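Local coordinates for protein putative 4-Hydroxy-2-oxoglutarate aldolase / 2-dehydro-3-deoxyphosphogluconate aldolase (Yersinia enterocolitica, PDB 3LM7) that is a putative aldolase of the KDGP aldolase family, with the parallel beta-alpha architecture of a TIM barrel, at residues 82-87 and 103-108; 37-42 and 92-97; 115-120 and 189-194; 29-34 and 63-68; 196-201 and 234-239. All blocks are in the same frame, centred on the assembly; numbering follows the deposited sequence.

Interaction 1 (82-87 and 103-108); sequences MVSQIS and GASRAL
Ser-84 and Ser-105 meet hydroxyl to hydroxyl in the middle of this contact between two neighbouring helices. Ser-84 OG and Ser-105 OG are 2.6 Å apart, a short hydrogen bond in which either oxygen could be the donor. In both serines OG stands anti to the carbonyl carbon and beside the backbone N (chi1 -70° in Ser-84, -78° in Ser-105), where it also makes a weak bond to the carbonyl four residues back, Ser-80 O for Ser-84 and Gly-101 O for Ser-105. With such small side chains between them the backbones come near, the CA atoms of Ser-84 and Ser-105 being 4.5 Å apart.

One turn further on, Leu-108 lays its CD1 branch 3.9 Å from Ser-84 O, while the methyl of Ala-104 flanks the serine pair on the more exposed side. Water 1 makes a second polar link: it donates to Ser-84 O at 2.8 Å and to Ser-105 O at 3.0 Å, so the water joins the two helix backbones.

In the next shell, the NE2 of Gln-97 bonds to Ser-105 OG, tying the pair to segment 92-97. Val-95 of strand 94-95 lies beneath Val-83, Ser-87 and Ser-105. The segment axes approach to 8.7 Å and run 12° from parallel, the side-by-side packing of consecutive helices on the outer layer of a TIM barrel.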
# COMPACT_ATOMS: atom_id res chain seq x y z
N MSE A 82 18.36 -7.40 23.55
CA MSE A 82 19.55 -6.82 22.89
C MSE A 82 19.20 -6.20 21.54
O MSE A 82 19.67 -5.12 21.22
CB MSE A 82 20.61 -7.88 22.70
CG MSE A 82 22.02 -7.33 22.60
SE MSE A 82 23.14 -8.86 22.07
CE MSE A 82 24.76 -7.91 21.82
N VAL A 83 18.34 -6.86 20.75
CA VAL A 83 17.90 -6.24 19.47
C VAL A 83 17.21 -4.89 19.69
O VAL A 83 17.49 -3.93 18.97
CB VAL A 83 17.02 -7.21 18.63
CG1 VAL A 83 16.33 -6.47 17.50
CG2 VAL A 83 17.96 -8.30 18.04
N SER A 84 16.38 -4.77 20.73
CA SER A 84 15.74 -3.50 20.98
C SER A 84 16.78 -2.42 21.33
O SER A 84 16.65 -1.27 20.92
CB SER A 84 14.73 -3.59 22.16
OG SER A 84 13.62 -4.35 21.75
N GLN A 85 17.76 -2.79 22.15
CA GLN A 85 18.79 -1.82 22.50
C GLN A 85 19.71 -1.46 21.35
O GLN A 85 20.06 -0.27 21.17
CB GLN A 85 19.56 -2.29 23.73
CG GLN A 85 18.62 -2.47 24.95
CD GLN A 85 19.32 -3.23 26.07
OE1 GLN A 85 20.40 -3.74 25.88
NE2 GLN A 85 18.70 -3.32 27.23
N ILE A 86 20.15 -2.46 20.60
CA ILE A 86 20.95 -2.19 19.42
C ILE A 86 20.19 -1.26 18.45
O ILE A 86 20.75 -0.27 17.93
CB ILE A 86 21.28 -3.47 18.68
CG1 ILE A 86 22.24 -4.32 19.49
CG2 ILE A 86 21.89 -3.19 17.27
CD1 ILE A 86 22.40 -5.78 18.94
N SER A 87 18.93 -1.59 18.19
CA SER A 87 18.14 -0.85 17.15
C SER A 87 17.92 0.61 17.53
O SER A 87 17.92 1.47 16.68
CB SER A 87 16.81 -1.58 16.85
OG SER A 87 17.07 -2.91 16.37
N GLY A 103 6.75 -3.94 20.95
CA GLY A 103 6.42 -2.67 21.61
C GLY A 103 7.68 -1.99 22.16
O GLY A 103 7.88 -0.82 21.95
N ALA A 104 8.55 -2.73 22.86
CA ALA A 104 9.79 -2.04 23.32
C ALA A 104 10.64 -1.54 22.15
O ALA A 104 11.27 -0.49 22.26
CB ALA A 104 10.63 -3.00 24.20
N SER A 105 10.74 -2.30 21.06
CA SER A 105 11.64 -1.86 19.96
C SER A 105 11.07 -0.62 19.33
O SER A 105 11.78 0.33 19.03
CB SER A 105 11.81 -2.97 18.87
OG SER A 105 12.73 -3.96 19.30
N ARG A 106 9.77 -0.62 19.08
CA ARG A 106 9.24 0.57 18.45
C ARG A 106 9.43 1.80 19.35
O ARG A 106 9.76 2.91 18.87
CB ARG A 106 7.78 0.38 18.06
CG ARG A 106 7.03 1.68 17.70
CD ARG A 106 7.61 2.27 16.33
NE ARG A 106 7.33 1.26 15.28
CZ ARG A 106 8.08 1.02 14.22
NH1 ARG A 106 9.12 1.79 13.98
NH2 ARG A 106 7.70 0.05 13.33
N ALA A 107 9.17 1.62 20.63
CA ALA A 107 9.29 2.73 21.56
C ALA A 107 10.74 3.22 21.60
O ALA A 107 10.93 4.45 21.59
CB ALA A 107 8.86 2.33 22.97
N LEU A 108 11.74 2.32 21.68
CA LEU A 108 13.13 2.78 21.71
C LEU A 108 13.60 3.34 20.35
O LEU A 108 14.50 4.19 20.30
CB LEU A 108 14.06 1.68 22.16
CG LEU A 108 13.79 1.26 23.64
CD1 LEU A 108 14.84 0.21 24.00
CD2 LEU A 108 13.79 2.51 24.68
O HOH W 1 14.71 -0.30 19.12

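Interaction 2 (37-42 and 92-97); sequences HVLVGV and PQHVNQ
Leu-39 reaches from strand 38-43 with its two methyls divided between neighbouring residues of the other segment. CD1 lies 3.8 Å from His-94 CB and comes obliquely to the imidazole ring, its distance to His-94 CG also being 3.8 Å. CD2 turns to Gln-93, where it sits 3.4 Å from OE1 and 3.7 Å from CB. With CG anti to its backbone nitrogen (chi1 -173°), the histidine sets its ring where CD1 of Leu-39 meets it, and the two side chains cross at about a right angle.

The direct contact is van der Waals packing of two methyls against two CB atoms, the imidazole and an amide oxygen. A polar bridge runs beside it: water 2 donates to Val-38 O at 2.9 Å and to Gln-93 OE1 at 2.8 Å, giving the buried amide oxygen a partner, while Gln-93 NE2 bonds to Lys-5 O. Both ring nitrogens of His-94 are engaged as well, ND1 with Ser-69 OG and NE2 across the barrel interior, which fixes the rotation of the ring.

Strand 68-71 runs between the two strands in the parallel sheet, so Leu-39 and His-94 meet across it on the barrel's inner side, beside Asn-18 of strand 17-20; helix 80-90 packs against Val-95 from outside.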
# COMPACT_ATOMS: atom_id res chain seq x y z
N HIS A 37 17.56 -3.17 -3.67
CA HIS A 37 16.22 -3.63 -3.20
C HIS A 37 16.35 -4.82 -2.21
O HIS A 37 15.76 -5.90 -2.39
CB HIS A 37 15.29 -4.00 -4.38
CG HIS A 37 15.14 -2.90 -5.37
ND1 HIS A 37 14.56 -1.69 -5.06
CD2 HIS A 37 15.54 -2.81 -6.67
CE1 HIS A 37 14.60 -0.90 -6.13
NE2 HIS A 37 15.21 -1.55 -7.10
N VAL A 38 17.08 -4.54 -1.13
CA VAL A 38 17.45 -5.56 -0.18
C VAL A 38 17.71 -4.91 1.17
O VAL A 38 18.09 -3.75 1.27
CB VAL A 38 18.69 -6.36 -0.67
CG1 VAL A 38 20.02 -5.45 -0.72
CG2 VAL A 38 18.92 -7.60 0.13
N LEU A 39 17.43 -5.71 2.18
CA LEU A 39 17.83 -5.48 3.53
C LEU A 39 18.82 -6.60 3.89
O LEU A 39 18.57 -7.81 3.67
CB LEU A 39 16.60 -5.56 4.46
CG LEU A 39 15.58 -4.45 4.18
CD1 LEU A 39 14.20 -4.89 4.77
CD2 LEU A 39 16.13 -3.13 4.81
N VAL A 40 19.98 -6.19 4.38
CA VAL A 40 21.04 -7.09 4.69
C VAL A 40 21.06 -7.38 6.15
O VAL A 40 21.19 -6.42 6.97
CB VAL A 40 22.38 -6.38 4.27
CG1 VAL A 40 23.55 -7.18 4.71
CG2 VAL A 40 22.37 -6.16 2.76
N GLY A 41 20.84 -8.65 6.52
CA GLY A 41 20.74 -9.05 7.95
C GLY A 41 22.07 -9.19 8.63
O GLY A 41 22.99 -9.82 8.10
N VAL A 42 22.22 -8.57 9.80
CA VAL A 42 23.40 -8.75 10.64
C VAL A 42 22.86 -9.13 12.02
O VAL A 42 21.91 -8.53 12.50
CB VAL A 42 24.22 -7.45 10.74
CG1 VAL A 42 25.52 -7.66 11.65
CG2 VAL A 42 24.61 -7.02 9.26
N PRO A 92 18.27 1.44 12.07
CA PRO A 92 18.30 0.79 10.78
C PRO A 92 16.99 0.97 10.03
O PRO A 92 16.04 1.63 10.55
CB PRO A 92 18.45 -0.70 11.16
CG PRO A 92 17.50 -0.82 12.35
CD PRO A 92 17.82 0.51 13.14
N GLN A 93 16.91 0.35 8.84
CA GLN A 93 15.67 0.31 8.08
C GLN A 93 14.71 -0.77 8.58
O GLN A 93 13.51 -0.67 8.35
CB GLN A 93 15.91 0.09 6.58
CG GLN A 93 16.40 1.44 5.94
CD GLN A 93 16.87 1.22 4.50
OE1 GLN A 93 16.70 0.14 3.94
NE2 GLN A 93 17.53 2.26 3.90
N HIS A 94 15.24 -1.75 9.28
CA HIS A 94 14.44 -2.95 9.57
C HIS A 94 14.92 -3.63 10.84
O HIS A 94 16.16 -3.72 11.07
CB HIS A 94 14.60 -3.96 8.39
CG HIS A 94 13.69 -5.15 8.52
ND1 HIS A 94 14.10 -6.32 9.11
CD2 HIS A 94 12.39 -5.34 8.16
CE1 HIS A 94 13.12 -7.20 9.07
NE2 HIS A 94 12.06 -6.62 8.51
N VAL A 95 13.96 -4.16 11.63
CA VAL A 95 14.32 -4.83 12.87
C VAL A 95 13.51 -6.13 12.93
O VAL A 95 12.30 -6.10 12.69
CB VAL A 95 13.89 -3.96 14.10
CG1 VAL A 95 14.05 -4.71 15.48
CG2 VAL A 95 14.68 -2.57 14.10
N ASN A 96 14.17 -7.26 13.24
CA ASN A 96 13.47 -8.50 13.46
C ASN A 96 13.12 -8.55 14.94
O ASN A 96 14.03 -8.47 15.79
CB ASN A 96 14.36 -9.71 13.15
CG ASN A 96 14.55 -9.93 11.63
OD1 ASN A 96 13.68 -10.49 10.95
ND2 ASN A 96 15.65 -9.42 11.11
N GLN A 97 11.86 -8.82 15.28
CA GLN A 97 11.52 -9.04 16.69
C GLN A 97 10.62 -10.27 16.88
O GLN A 97 9.95 -10.70 15.95
CB GLN A 97 10.80 -7.82 17.35
CG GLN A 97 11.76 -6.81 18.07
CD GLN A 97 12.49 -7.47 19.23
OE1 GLN A 97 12.21 -8.63 19.59
NE2 GLN A 97 13.50 -6.80 19.75
O HOH W 2 16.59 -1.30 1.55

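Interaction 3 (115-120 and 189-194); sequences VVNGLI and WLEPTG
Asn-117 and Glu-191 face each other inside the TIM barrel, on strands 115-120 and 189-192, with strand 161-164 between them in the sheet. The segment axes are 8.3 Å apart at their closest and cross at -59°, the strong twist that curls a parallel sheet into a barrel.

The polar part is a hydrogen bond from Asn-117 ND2 to Glu-191 OE1, 2.9 Å long and fairly straight, with an N-H...O angle of 164°. The acceptor lies in the amide plane of the asparagine, yet OE1 is approached from above the carboxylate plane, the two flat groups being turned 76° against each other. Asn-117 is itself pinned: OD1 takes the backbone N of Gln-97, and ND2 also bonds to Asn-96 OD1. OE1 also accepts from His-94 NE2 and His-219 NE2, and OE2 from Ser-161 OG, so four side chains hold the carboxylate.

The apolar part belongs to Val-115, whose two methyls diverge. CG2 touches the edge of the Trp-189 indole, near its plane, at CZ3. CG1, anti to the backbone N, points instead at the glutamate and comes to 3.6 Å from Glu-191 OE2, the same oxygen that lies 3.5 Å from Asn-117 CB.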
# COMPACT_ATOMS: atom_id res chain seq x y z
N VAL A 115 11.03 -0.43 9.87
CA VAL A 115 10.11 -1.58 9.88
C VAL A 115 10.44 -2.53 11.02
O VAL A 115 11.58 -2.98 11.11
CB VAL A 115 10.19 -2.36 8.50
CG1 VAL A 115 9.37 -3.67 8.56
CG2 VAL A 115 9.61 -1.44 7.39
N VAL A 116 9.45 -2.83 11.88
CA VAL A 116 9.63 -3.77 12.95
C VAL A 116 8.67 -4.93 12.74
O VAL A 116 7.41 -4.76 12.79
CB VAL A 116 9.25 -3.10 14.31
CG1 VAL A 116 9.44 -4.12 15.46
CG2 VAL A 116 10.20 -1.87 14.49
N ASN A 117 9.23 -6.12 12.44
CA ASN A 117 8.35 -7.28 12.28
C ASN A 117 8.07 -7.95 13.64
O ASN A 117 8.73 -7.65 14.69
CB ASN A 117 8.93 -8.27 11.22
CG ASN A 117 10.19 -9.01 11.69
OD1 ASN A 117 10.34 -9.35 12.85
ND2 ASN A 117 11.07 -9.34 10.73
N GLY A 118 7.09 -8.85 13.66
CA GLY A 118 6.79 -9.54 14.91
C GLY A 118 6.61 -11.01 14.51
O GLY A 118 5.79 -11.32 13.66
N LEU A 119 7.37 -11.88 15.16
CA LEU A 119 7.38 -13.30 14.81
C LEU A 119 6.17 -14.00 15.41
O LEU A 119 5.98 -13.97 16.65
CB LEU A 119 8.67 -13.97 15.35
CG LEU A 119 9.04 -15.35 14.72
CD1 LEU A 119 10.57 -15.70 15.06
CD2 LEU A 119 8.12 -16.44 15.27
N ILE A 120 5.35 -14.59 14.53
CA ILE A 120 4.24 -15.41 14.89
C ILE A 120 4.26 -16.63 13.97
O ILE A 120 4.92 -16.59 12.86
CB ILE A 120 2.85 -14.67 14.75
CG1 ILE A 120 2.52 -14.44 13.27
CG2 ILE A 120 2.83 -13.35 15.59
CD1 ILE A 120 1.12 -13.68 13.07
N TRP A 189 1.69 -5.60 6.65
CA TRP A 189 2.76 -6.12 5.78
C TRP A 189 3.18 -7.50 6.21
O TRP A 189 2.87 -7.96 7.32
CB TRP A 189 3.95 -5.14 5.81
CG TRP A 189 3.50 -3.72 5.45
CD1 TRP A 189 2.34 -3.33 4.74
CD2 TRP A 189 4.20 -2.52 5.74
NE1 TRP A 189 2.30 -1.96 4.65
CE2 TRP A 189 3.43 -1.43 5.23
CE3 TRP A 189 5.45 -2.25 6.37
CZ2 TRP A 189 3.84 -0.08 5.35
CZ3 TRP A 189 5.85 -0.86 6.53
CH2 TRP A 189 5.03 0.19 6.01
N LEU A 190 3.90 -8.20 5.32
CA LEU A 190 4.15 -9.61 5.57
C LEU A 190 5.57 -10.03 5.17
O LEU A 190 6.06 -9.64 4.08
CB LEU A 190 3.14 -10.43 4.72
CG LEU A 190 3.12 -11.98 4.85
CD1 LEU A 190 3.05 -12.44 6.33
CD2 LEU A 190 1.88 -12.54 4.07
N GLU A 191 6.21 -10.85 6.03
CA GLU A 191 7.57 -11.29 5.80
C GLU A 191 7.62 -12.81 5.89
O GLU A 191 7.86 -13.38 6.98
CB GLU A 191 8.51 -10.63 6.85
CG GLU A 191 8.26 -9.11 7.00
CD GLU A 191 9.38 -8.39 7.69
OE1 GLU A 191 10.47 -9.00 7.87
OE2 GLU A 191 9.23 -7.19 7.94
N PRO A 192 7.35 -13.50 4.76
CA PRO A 192 7.43 -14.97 4.83
C PRO A 192 8.86 -15.43 5.05
O PRO A 192 9.80 -14.88 4.44
CB PRO A 192 6.95 -15.43 3.43
CG PRO A 192 7.18 -14.23 2.55
CD PRO A 192 7.01 -13.00 3.41
N THR A 193 9.05 -16.40 5.94
CA THR A 193 10.44 -16.76 6.34
C THR A 193 10.44 -18.26 6.65
O THR A 193 9.54 -18.75 7.39
CB THR A 193 10.89 -16.07 7.66
OG1 THR A 193 10.74 -14.64 7.59
CG2 THR A 193 12.35 -16.35 8.00
N GLY A 194 11.49 -18.94 6.16
CA GLY A 194 11.74 -20.33 6.54
C GLY A 194 11.58 -21.26 5.37
O GLY A 194 10.47 -21.50 4.91

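Interaction 4 (29-34 and 63-68); sequences AIYQAA and LIDNAL
Tyr-31 lays one face of its ring over the chain where helix 50-63 ends, and nearly all the tight packing lies there. The CB of Ile-64 stands over that face, 4.2 Å from the centroid of the Tyr-31 ring and 17° off its normal, a CH-pi contact. The carbonyl O of Ile-64 sits over the same face, offset toward the rim and 3.5 Å from Tyr-31 CZ. Beside the ring the methyl of Ala-67 comes to 3.6 Å from Tyr-31 CE1, and Ile-64 CG2 packs against Tyr-31 CB at 3.8 Å. The tyrosine's CG is anti to the backbone N (chi1 -171°), which carries the ring away from its helix and across to the turn.

The solvent side is a single polar bond. Tyr-31 OH donates to OD2 of the exposed Asp-65 at 2.8 Å, reaching the oxygen on its anti side and 35° out of the carboxylate plane; ring and carboxylate are perpendicular.

Toward the barrel, Val-38 of strand 38-43 touches Tyr-31, and Val-40 touches Ile-64. Ile-64 to Ala-67 form a type I' beta turn, closed by Ala-67 N to Ile-64 O, one of the short turns leading from helix to strand in the beta-alpha repeats of a TIM barrel.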
# COMPACT_ATOMS: atom_id res chain seq x y z
N ALA A 29 28.43 -6.60 -1.90
CA ALA A 29 28.17 -7.38 -3.13
C ALA A 29 26.67 -7.65 -3.24
O ALA A 29 26.10 -7.64 -4.35
CB ALA A 29 28.94 -8.69 -3.03
N ILE A 30 26.05 -8.00 -2.09
CA ILE A 30 24.59 -8.31 -2.05
C ILE A 30 23.81 -7.07 -2.45
O ILE A 30 22.89 -7.15 -3.24
CB ILE A 30 24.15 -8.70 -0.58
CG1 ILE A 30 24.73 -10.06 -0.18
CG2 ILE A 30 22.65 -8.55 -0.44
CD1 ILE A 30 24.67 -10.38 1.31
N TYR A 31 24.16 -5.93 -1.85
CA TYR A 31 23.46 -4.67 -2.09
C TYR A 31 23.57 -4.26 -3.56
O TYR A 31 22.58 -3.84 -4.19
CB TYR A 31 24.05 -3.57 -1.16
CG TYR A 31 23.29 -2.30 -1.18
CD1 TYR A 31 21.98 -2.23 -0.63
CD2 TYR A 31 23.86 -1.15 -1.68
CE1 TYR A 31 21.28 -1.00 -0.61
CE2 TYR A 31 23.18 0.05 -1.66
CZ TYR A 31 21.89 0.13 -1.14
OH TYR A 31 21.26 1.36 -1.19
N GLN A 32 24.76 -4.46 -4.13
CA GLN A 32 24.93 -4.24 -5.53
C GLN A 32 24.03 -5.15 -6.35
O GLN A 32 23.35 -4.69 -7.26
CB GLN A 32 26.40 -4.51 -5.96
CG GLN A 32 26.58 -4.22 -7.48
CD GLN A 32 28.02 -4.27 -7.92
OE1 GLN A 32 28.76 -5.20 -7.58
NE2 GLN A 32 28.41 -3.28 -8.70
N ALA A 33 24.07 -6.43 -6.06
CA ALA A 33 23.38 -7.45 -6.89
C ALA A 33 21.87 -7.25 -6.85
O ALA A 33 21.14 -7.46 -7.83
CB ALA A 33 23.77 -8.82 -6.46
N ALA A 34 21.39 -6.79 -5.70
CA ALA A 34 19.95 -6.48 -5.60
C ALA A 34 19.55 -5.12 -6.18
O ALA A 34 18.35 -4.74 -6.11
CB ALA A 34 19.53 -6.53 -4.08
N LEU A 63 28.13 1.14 4.48
CA LEU A 63 28.45 0.56 3.17
C LEU A 63 27.23 0.47 2.26
O LEU A 63 27.35 0.43 1.02
CB LEU A 63 28.99 -0.88 3.35
CG LEU A 63 30.26 -0.92 4.17
CD1 LEU A 63 30.66 -2.37 4.47
CD2 LEU A 63 31.33 -0.23 3.27
N ILE A 64 26.04 0.40 2.89
CA ILE A 64 24.85 -0.00 2.16
C ILE A 64 23.70 0.96 2.33
O ILE A 64 22.53 0.55 2.25
CB ILE A 64 24.43 -1.46 2.55
CG1 ILE A 64 24.11 -1.59 4.04
CG2 ILE A 64 25.52 -2.49 2.18
CD1 ILE A 64 23.66 -3.00 4.44
N ASP A 65 24.00 2.25 2.56
CA ASP A 65 22.99 3.31 2.63
C ASP A 65 21.88 2.97 3.67
O ASP A 65 20.74 3.31 3.42
CB ASP A 65 22.27 3.54 1.26
CG ASP A 65 23.26 3.81 0.12
OD1 ASP A 65 24.38 4.21 0.42
OD2 ASP A 65 22.90 3.59 -1.07
N ASN A 66 22.27 2.34 4.78
CA ASN A 66 21.34 1.97 5.88
C ASN A 66 20.38 0.81 5.61
O ASN A 66 19.39 0.62 6.36
CB ASN A 66 20.55 3.16 6.39
CG ASN A 66 20.20 3.00 7.88
OD1 ASN A 66 21.00 2.39 8.64
ND2 ASN A 66 19.01 3.46 8.27
N ALA A 67 20.67 0.04 4.56
CA ALA A 67 19.75 -1.05 4.17
C ALA A 67 20.07 -2.26 5.02
O ALA A 67 20.35 -3.33 4.51
CB ALA A 67 19.87 -1.31 2.69
N LEU A 68 19.96 -2.06 6.35
CA LEU A 68 20.37 -3.00 7.36
C LEU A 68 19.11 -3.55 8.05
O LEU A 68 18.19 -2.79 8.33
CB LEU A 68 21.24 -2.22 8.38
CG LEU A 68 21.59 -2.96 9.69
CD1 LEU A 68 22.46 -4.13 9.50
CD2 LEU A 68 22.31 -1.95 10.66

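Interaction 5 (196-201 and 234-239); sequences IDLDNF and PEDVKT
Residues 196-201 curl through a turn that leads into helix 201-211, while 234-239 form the opening of helix 234-247; the two come closest at Leu-198 and Asp-236, whose CA atoms are 7.5 Å apart. The turn is shaped by its own polar side chains. Asp-197 OD1 accepts from the backbone N of Asp-199 at 2.9 Å, an Asx turn, and from the N of Asn-200 at 3.0 Å. The first donor comes from above the carboxylate plane, the second nearly along the C-O axis. Asn-200 answers in reverse, its OD1 taking the N of Asp-197 at 2.8 Å in a nearly straight bond (170°), so the two side chains brace the turn reciprocally.

From this turn Leu-198 projects toward the helix and carries the contact. Its two methyls fork over the helix surface toward Asp-236 and Thr-239. CD1 meets the carboxylate of Asp-236, 3.7 Å from OD1. CD2 lies 3.8 Å from the carbonyl O of Asp-236 and 4.2 Å from the methyl CG2 of Thr-239. The leucine crosses both side chains at about a right angle, and the touch is light, van der Waals packing at the surface.

The charged end of Asp-236 looks to Arg-233, to which OD2 makes a salt bridge. Deeper in, Leu-240 of helix 234-247 lies against both Leu-198 and Phe-201. The contact joins the loop after strand 189-192 to the last helix of the chain, peripheral packing in the outer layer of a TIM barrel.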
# COMPACT_ATOMS: atom_id res chain seq x y z
N ILE A 196 12.63 -20.89 2.21
CA ILE A 196 12.42 -20.26 0.89
C ILE A 196 13.70 -20.53 0.11
O ILE A 196 14.80 -20.45 0.66
CB ILE A 196 12.13 -18.74 1.01
CG1 ILE A 196 10.72 -18.54 1.74
CG2 ILE A 196 12.14 -18.10 -0.36
CD1 ILE A 196 10.31 -17.01 1.88
N ASP A 197 13.55 -20.94 -1.13
CA ASP A 197 14.74 -21.15 -1.97
C ASP A 197 14.45 -20.56 -3.33
O ASP A 197 13.41 -19.98 -3.53
CB ASP A 197 15.17 -22.64 -2.02
CG ASP A 197 14.10 -23.55 -2.59
OD1 ASP A 197 13.30 -23.09 -3.41
OD2 ASP A 197 14.06 -24.70 -2.16
N LEU A 198 15.37 -20.74 -4.30
CA LEU A 198 15.15 -20.09 -5.59
C LEU A 198 14.01 -20.70 -6.38
O LEU A 198 13.49 -20.06 -7.29
CB LEU A 198 16.46 -20.18 -6.44
CG LEU A 198 17.67 -19.47 -5.82
CD1 LEU A 198 18.94 -19.69 -6.67
CD2 LEU A 198 17.37 -17.93 -5.67
N ASP A 199 13.63 -21.93 -6.03
CA ASP A 199 12.55 -22.64 -6.78
C ASP A 199 11.14 -22.39 -6.24
O ASP A 199 10.15 -22.54 -6.97
CB ASP A 199 12.85 -24.13 -6.83
CG ASP A 199 14.07 -24.44 -7.68
OD1 ASP A 199 14.34 -23.72 -8.71
OD2 ASP A 199 14.75 -25.43 -7.32
N ASN A 200 11.02 -22.01 -4.97
CA ASN A 200 9.66 -21.74 -4.42
C ASN A 200 9.42 -20.24 -4.15
O ASN A 200 8.34 -19.85 -3.77
CB ASN A 200 9.33 -22.59 -3.19
CG ASN A 200 10.28 -22.32 -2.03
OD1 ASN A 200 10.88 -21.25 -1.93
ND2 ASN A 200 10.43 -23.31 -1.16
N PHE A 201 10.45 -19.42 -4.40
CA PHE A 201 10.39 -18.00 -4.09
C PHE A 201 9.30 -17.36 -4.88
O PHE A 201 8.50 -16.64 -4.31
CB PHE A 201 11.73 -17.34 -4.43
CG PHE A 201 11.73 -15.83 -4.26
CD1 PHE A 201 11.93 -15.28 -3.00
CD2 PHE A 201 11.56 -14.98 -5.37
CE1 PHE A 201 11.96 -13.83 -2.84
CE2 PHE A 201 11.59 -13.57 -5.25
CZ PHE A 201 11.80 -12.99 -3.98
N PRO A 234 26.00 -13.66 -4.27
CA PRO A 234 25.44 -12.51 -5.00
C PRO A 234 24.74 -12.91 -6.26
O PRO A 234 23.76 -12.26 -6.62
CB PRO A 234 26.65 -11.57 -5.23
CG PRO A 234 27.61 -12.00 -4.13
CD PRO A 234 27.42 -13.46 -3.94
N GLU A 235 25.14 -14.02 -6.91
CA GLU A 235 24.38 -14.41 -8.11
C GLU A 235 22.93 -14.97 -7.79
O GLU A 235 21.98 -14.84 -8.62
CB GLU A 235 25.18 -15.40 -8.97
CG GLU A 235 25.51 -16.77 -8.28
CD GLU A 235 26.76 -16.77 -7.34
OE1 GLU A 235 27.21 -15.69 -6.81
OE2 GLU A 235 27.26 -17.92 -7.06
N ASP A 236 22.79 -15.55 -6.60
CA ASP A 236 21.46 -15.99 -6.11
C ASP A 236 20.57 -14.75 -5.81
O ASP A 236 19.37 -14.77 -5.98
CB ASP A 236 21.59 -16.89 -4.88
CG ASP A 236 22.14 -18.31 -5.21
OD1 ASP A 236 22.46 -18.57 -6.39
OD2 ASP A 236 22.26 -19.12 -4.27
N VAL A 237 21.18 -13.68 -5.34
CA VAL A 237 20.44 -12.46 -5.10
C VAL A 237 19.99 -11.88 -6.44
O VAL A 237 18.86 -11.41 -6.60
CB VAL A 237 21.34 -11.47 -4.26
CG1 VAL A 237 20.75 -10.09 -4.22
CG2 VAL A 237 21.53 -11.99 -2.87
N LYS A 238 20.88 -11.89 -7.43
CA LYS A 238 20.42 -11.42 -8.78
C LYS A 238 19.23 -12.26 -9.33
O LYS A 238 18.30 -11.69 -9.94
CB LYS A 238 21.61 -11.40 -9.75
CG LYS A 238 21.40 -10.48 -10.91
CD LYS A 238 20.94 -11.24 -12.06
CE LYS A 238 20.99 -10.36 -13.33
NZ LYS A 238 20.49 -11.26 -14.44
N THR A 239 19.27 -13.59 -9.14
CA THR A 239 18.21 -14.47 -9.64
C THR A 239 16.88 -14.08 -8.92
O THR A 239 15.79 -14.02 -9.53
CB THR A 239 18.55 -15.98 -9.32
OG1 THR A 239 19.73 -16.35 -10.04
CG2 THR A 239 17.43 -16.92 -9.71

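How the interactions relate
Starting at the N terminus, interaction 4 closes the first loop, bringing helix 24-33 to the turn before strand 68-71. Interaction 2 opens inside that loop at 37-42 and closes beyond it at 92-97, so the two cross; Val-40 N bonds to Ala-67 O where they meet. Interaction 1 crosses interaction 2 in turn, pairing helices on the two sides of strand 94-95 in sequence. Interaction 3 follows in series, bridging the barrel interior from 115-120 to 189-194, and adjoins interaction 2 in the sheet, where Val-95 N bonds to Val-115 O. Interaction 5 comes last, yet its C-terminal helix packs back on Ala-29 and Ala-33 of interaction 4, bringing the ends of the barrel together.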